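Local coordinates for N-acetylmuramoyl-L-alanine amidase domain-containing protein SAOUHSC_02979 (Staphylococcus aureus, PDB 5T1Q), which probably hydrolyses amide bonds of cell-wall peptidoglycan as a secreted amidase, seen here as its C-terminal piece with glucosaminidase-type and CHAP domains, at residues A[44-47]-A[48-51]; A[248-252]-A[253-257]. One frame throughout, in Å; residues are numbered along the deposited sequence.

Interaction 1: residues A[44-47]-A[48-51]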
loop_
_atom_site.group_PDB
_atom_site.type_symbol
_atom_site.label_atom_id
_atom_site.label_comp_id
_atom_site.label_asym_id
_atom_site.label_seq_id
_atom_site.Cartn_x
_atom_site.Cartn_y
_atom_site.Cartn_z
ATOM N N SER A 44 -0.441 -10.606 -19.898
ATOM C CA SER A 44 -1.904 -10.594 -19.908
ATOM C C SER A 44 -2.447 -10.905 -21.311
ATOM O O SER A 44 -1.746 -10.754 -22.309
ATOM C CB SER A 44 -2.435 -9.227 -19.430
ATOM O OG SER A 44 -2.087 -8.180 -20.327
ATOM N N ASN A 45 -3.698 -11.348 -21.365
ATOM C CA ASN A 45 -4.345 -11.662 -22.635
ATOM C C ASN A 45 -4.573 -10.402 -23.475
ATOM O O ASN A 45 -4.461 -10.447 -24.701
ATOM C CB ASN A 45 -5.652 -12.420 -22.400
ATOM C CG ASN A 45 -5.421 -13.823 -21.840
ATOM O OD1 ASN A 45 -4.328 -14.403 -21.985
ATOM N ND2 ASN A 45 -6.455 -14.389 -21.217
ATOM N N ASN A 46 -4.867 -9.289 -22.807
ATOM C CA ASN A 46 -5.093 -8.005 -23.481
ATOM C C ASN A 46 -4.600 -6.845 -22.613
ATOM O O ASN A 46 -4.198 -7.042 -21.462
ATOM C CB ASN A 46 -6.577 -7.854 -23.852
ATOM C CG ASN A 46 -7.489 -7.985 -22.650
ATOM O OD1 ASN A 46 -7.376 -7.222 -21.687
ATOM N ND2 ASN A 46 -8.399 -8.950 -22.695
ATOM N N ASP A 47 -4.629 -5.643 -23.177
ATOM C CA ASP A 47 -4.149 -4.438 -22.484
ATOM C C ASP A 47 -4.919 -4.057 -21.195
ATOM O O ASP A 47 -4.377 -3.335 -20.366
ATOM C CB ASP A 47 -4.107 -3.235 -23.453
ATOM C CG ASP A 47 -3.041 -3.379 -24.551
ATOM O OD1 ASP A 47 -2.060 -4.148 -24.383
ATOM O OD2 ASP A 47 -3.176 -2.693 -25.592
ATOM N N ASP A 48 -6.146 -4.564 -21.023
ATOM C CA ASP A 48 -6.985 -4.263 -19.836
ATOM C C ASP A 48 -7.071 -5.397 -18.786
ATOM O O ASP A 48 -7.520 -5.157 -17.659
ATOM C CB ASP A 48 -8.425 -3.947 -20.281
ATOM C CG ASP A 48 -8.494 -2.912 -21.411
ATOM O OD1 ASP A 48 -7.554 -2.098 -21.571
ATOM O OD2 ASP A 48 -9.509 -2.918 -22.143
ATOM N N SER A 49 -6.656 -6.618 -19.143
ATOM C CA SER A 49 -6.783 -7.782 -18.235
ATOM C C SER A 49 -5.617 -8.020 -17.260
ATOM O O SER A 49 -5.551 -9.076 -16.640
ATOM C CB SER A 49 -7.029 -9.060 -19.056
ATOM O OG SER A 49 -5.920 -9.379 -19.880
ATOM N N GLY A 50 -4.715 -7.047 -17.119
ATOM C CA GLY A 50 -3.571 -7.185 -16.212
ATOM C C GLY A 50 -3.955 -7.222 -14.733
ATOM O O GLY A 50 -4.940 -6.606 -14.321
ATOM N N GLN A 51 -3.164 -7.948 -13.945
ATOM C CA GLN A 51 -3.396 -8.099 -12.514
ATOM C C GLN A 51 -2.240 -7.512 -11.697
ATOM O O GLN A 51 -1.195 -7.126 -12.240
ATOM C CB GLN A 51 -3.529 -9.585 -12.159
ATOM C CG GLN A 51 -4.536 -10.390 -12.980
ATOM C CD GLN A 51 -5.989 -10.092 -12.648
ATOM O OE1 GLN A 51 -6.322 -9.069 -12.040
ATOM N NE2 GLN A 51 -6.874 -11.006 -13.052
HETATM O O HOH W 1 -5.186 -11.806 -18.854
#

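Interaction 2: residues A[248-252]-A[253-257]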
loop_
_atom_site.group_PDB
_atom_site.type_symbol
_atom_site.label_atom_id
_atom_site.label_comp_id
_atom_site.label_asym_id
_atom_site.label_seq_id
_atom_site.Cartn_x
_atom_site.Cartn_y
_atom_site.Cartn_z
ATOM N N TYR A 248 10.967 6.460 6.908
ATOM C CA TYR A 248 10.283 7.297 5.904
ATOM C C TYR A 248 8.805 6.850 5.805
ATOM O O TYR A 248 8.497 5.691 6.081
ATOM C CB TYR A 248 10.987 7.189 4.528
ATOM C CG TYR A 248 12.449 7.603 4.567
ATOM C CD1 TYR A 248 12.810 8.944 4.504
ATOM C CD2 TYR A 248 13.469 6.655 4.720
ATOM C CE1 TYR A 248 14.133 9.338 4.576
ATOM C CE2 TYR A 248 14.812 7.042 4.787
ATOM C CZ TYR A 248 15.129 8.379 4.714
ATOM O OH TYR A 248 16.431 8.788 4.784
ATOM N N PRO A 249 7.883 7.768 5.431
ATOM C CA PRO A 249 6.457 7.405 5.322
ATOM C C PRO A 249 6.237 6.184 4.433
ATOM O O PRO A 249 6.702 6.142 3.299
ATOM C CB PRO A 249 5.829 8.645 4.697
ATOM C CG PRO A 249 6.706 9.764 5.130
ATOM C CD PRO A 249 8.092 9.205 5.154
ATOM N N HIS A 250 5.540 5.201 4.977
ATOM C CA HIS A 250 5.290 3.948 4.301
ATOM C C HIS A 250 4.861 4.054 2.834
ATOM O O HIS A 250 3.966 4.827 2.485
ATOM C CB HIS A 250 4.235 3.165 5.072
ATOM C CG HIS A 250 4.116 1.747 4.635
ATOM N ND1 HIS A 250 3.217 1.336 3.675
ATOM C CD2 HIS A 250 4.803 0.646 5.012
ATOM C CE1 HIS A 250 3.358 0.039 3.479
ATOM N NE2 HIS A 250 4.306 -0.405 4.283
ATOM N N GLY A 251 5.516 3.252 1.993
ATOM C CA GLY A 251 5.195 3.204 0.567
ATOM C C GLY A 251 5.770 4.282 -0.333
ATOM O O GLY A 251 5.822 4.090 -1.536
ATOM N N GLN A 252 6.206 5.410 0.218
ATOM C CA GLN A 252 6.755 6.491 -0.635
ATOM C C GLN A 252 8.099 6.086 -1.254
ATOM O O GLN A 252 8.679 5.064 -0.867
ATOM C CB GLN A 252 6.851 7.789 0.156
ATOM C CG GLN A 252 5.486 8.249 0.648
ATOM C CD GLN A 252 4.517 8.507 -0.499
ATOM O OE1 GLN A 252 4.859 9.165 -1.477
ATOM N NE2 GLN A 252 3.313 7.975 -0.389
ATOM N N CYS A 253 8.583 6.865 -2.217
ATOM C CA CYS A 253 9.803 6.493 -2.946
ATOM C C CYS A 253 11.000 6.321 -2.028
ATOM O O CYS A 253 11.818 5.455 -2.240
ATOM C CB CYS A 253 10.126 7.483 -4.056
ATOM S SG CYS A 253 10.410 9.190 -3.535
ATOM N N THR A 254 11.062 7.168 -1.009
ATOM C CA THR A 254 12.116 7.162 -0.007
ATOM C C THR A 254 12.057 5.873 0.803
ATOM O O THR A 254 13.052 5.171 0.943
ATOM C CB THR A 254 11.937 8.369 0.928
ATOM O OG1 THR A 254 10.567 8.456 1.294
ATOM C CG2 THR A 254 12.294 9.653 0.226
ATOM N N TRP A 255 10.876 5.556 1.316
ATOM C CA TRP A 255 10.674 4.307 2.058
ATOM C C TRP A 255 11.035 3.080 1.215
ATOM O O TRP A 255 11.618 2.125 1.710
ATOM C CB TRP A 255 9.206 4.200 2.522
ATOM C CG TRP A 255 8.862 2.892 3.167
ATOM C CD1 TRP A 255 8.888 2.599 4.497
ATOM C CD2 TRP A 255 8.446 1.693 2.500
ATOM N NE1 TRP A 255 8.507 1.290 4.699
ATOM C CE2 TRP A 255 8.233 0.716 3.487
ATOM C CE3 TRP A 255 8.234 1.359 1.166
ATOM C CZ2 TRP A 255 7.822 -0.584 3.181
ATOM C CZ3 TRP A 255 7.820 0.057 0.860
ATOM C CH2 TRP A 255 7.618 -0.889 1.863
ATOM N N TYR A 256 10.673 3.099 -0.056
ATOM C CA TYR A 256 10.926 1.936 -0.906
ATOM C C TYR A 256 12.420 1.682 -1.059
ATOM O O TYR A 256 12.866 0.546 -0.905
ATOM C CB TYR A 256 10.229 2.051 -2.288
ATOM C CG TYR A 256 10.637 0.927 -3.195
ATOM C CD1 TYR A 256 10.016 -0.326 -3.110
ATOM C CD2 TYR A 256 11.691 1.086 -4.111
ATOM C CE1 TYR A 256 10.416 -1.368 -3.918
ATOM C CE2 TYR A 256 12.113 0.036 -4.908
ATOM C CZ TYR A 256 11.471 -1.184 -4.814
ATOM O OH TYR A 256 11.874 -2.218 -5.604
ATOM N N VAL A 257 13.189 2.731 -1.353
ATOM C CA VAL A 257 14.627 2.557 -1.534
ATOM C C VAL A 257 15.336 2.086 -0.237
ATOM O O VAL A 257 16.232 1.239 -0.282
ATOM C CB VAL A 257 15.283 3.815 -2.117
ATOM C CG1 VAL A 257 16.778 3.603 -2.280
ATOM C CG2 VAL A 257 14.647 4.187 -3.459
HETATM O O HOH W 2 6.938 9.004 -3.211
#

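Interaction 1: residues A[44-47]-A[48-51]
An Asx turn at N46 and a return bond from N46 N to S49 OG fold the exposed loop between strands 37-39 and 52-54 back on itself. With N46 CG set between its own backbone N and carbonyl carbon (chi1 56°), the amide bends over the chain that follows, and OD1 meets two successive N-H groups: D48 N at 3.0 Å and S49 N at 2.7 Å, both weak bonds with bent angles. S49 N also reaches N46 O weakly at 3.4 Å. In return N46 N gives a straighter bond to S49 OG, 3.1 Å long at 157°. The exchange resembles a capping box, although no regular helix follows. S44 OG also donates to N46 O at 2.7 Å, approaching from 40° above the carbonyl plane, and S44 CB lies 3.5 Å from S49 OG. One water joins S49 OG to N45 N. Asparagine and serine suit these places because their short polar ends can reach backbone groups nearby, while the acidic groups of D47 and D48 remain 6.0 Å apart, from OD2 to OD1. A handful of polar bonds, several of them weak and mostly to main-chain atoms, hold the turn without an apolar core.

Interaction 2: residues A[248-252]-A[253-257]
The chain makes a type II beta turn from P249 to Q252 and runs directly into a helix, where the N-cap carbonyl Q252 O accepts Y256 N at 2.9 Å in the first helical turn. Q252 N closes the beta turn on P249 O at 3.2 Å, and G251, with phi 81°, takes the backbone shape that glycine adopts most easily. W255 folds back over this turn: CG lies anti to its backbone N (chi1 174°), which brings one face of the indole against the peptide. H250 CA makes a CH-pi contact 4.0 Å from the centroid of the five-membered ring, and G251 N sits over the same face, 3.4 Å from W255 CD2. The broad, flat indole suits this bed of main-chain atoms. The H250 imidazole runs alongside, its plane at 49° to the six-membered ring. Y248 crosses T254 at about a right angle, with Y248 CB 3.5 Å from T254 OG1; that hydroxyl bonds to Q20 O, Y248 OH to S269 and L272, and H250 NE2 weakly to E241. A water spans Q252 OE1, at 2.7 Å, and C253 N, at 2.9 Å. C253 opens helix 253-262 and touches H314 of strand 314-321, consistent with the nucleophile of a CHAP-type Cys-His-Glu triad with E331. Y256 and V257 pack toward the same strand, while T254 and V257 meet W278 of helix 278-284.

Interaction 1 is a surface contact and interaction 2 a buried one; their centres lie 28 Å apart and they do not touch. Both are local turns, each with one bridging water, yet they serve different elements: residues 44-51 connect two strands at one side of the mixed sheet, whereas residues 248-257 lead into the helix that packs on strand 314-321 of that same sheet. Their chemistry follows their places. The exposed loop relies on small amide and hydroxyl side chains bonded to its own backbone. In the buried turn, a tryptophan laid on the backbone gives much of the packing, and the hydroxyls of Y248, T254 and Y256 find partners in more distant parts of the chain.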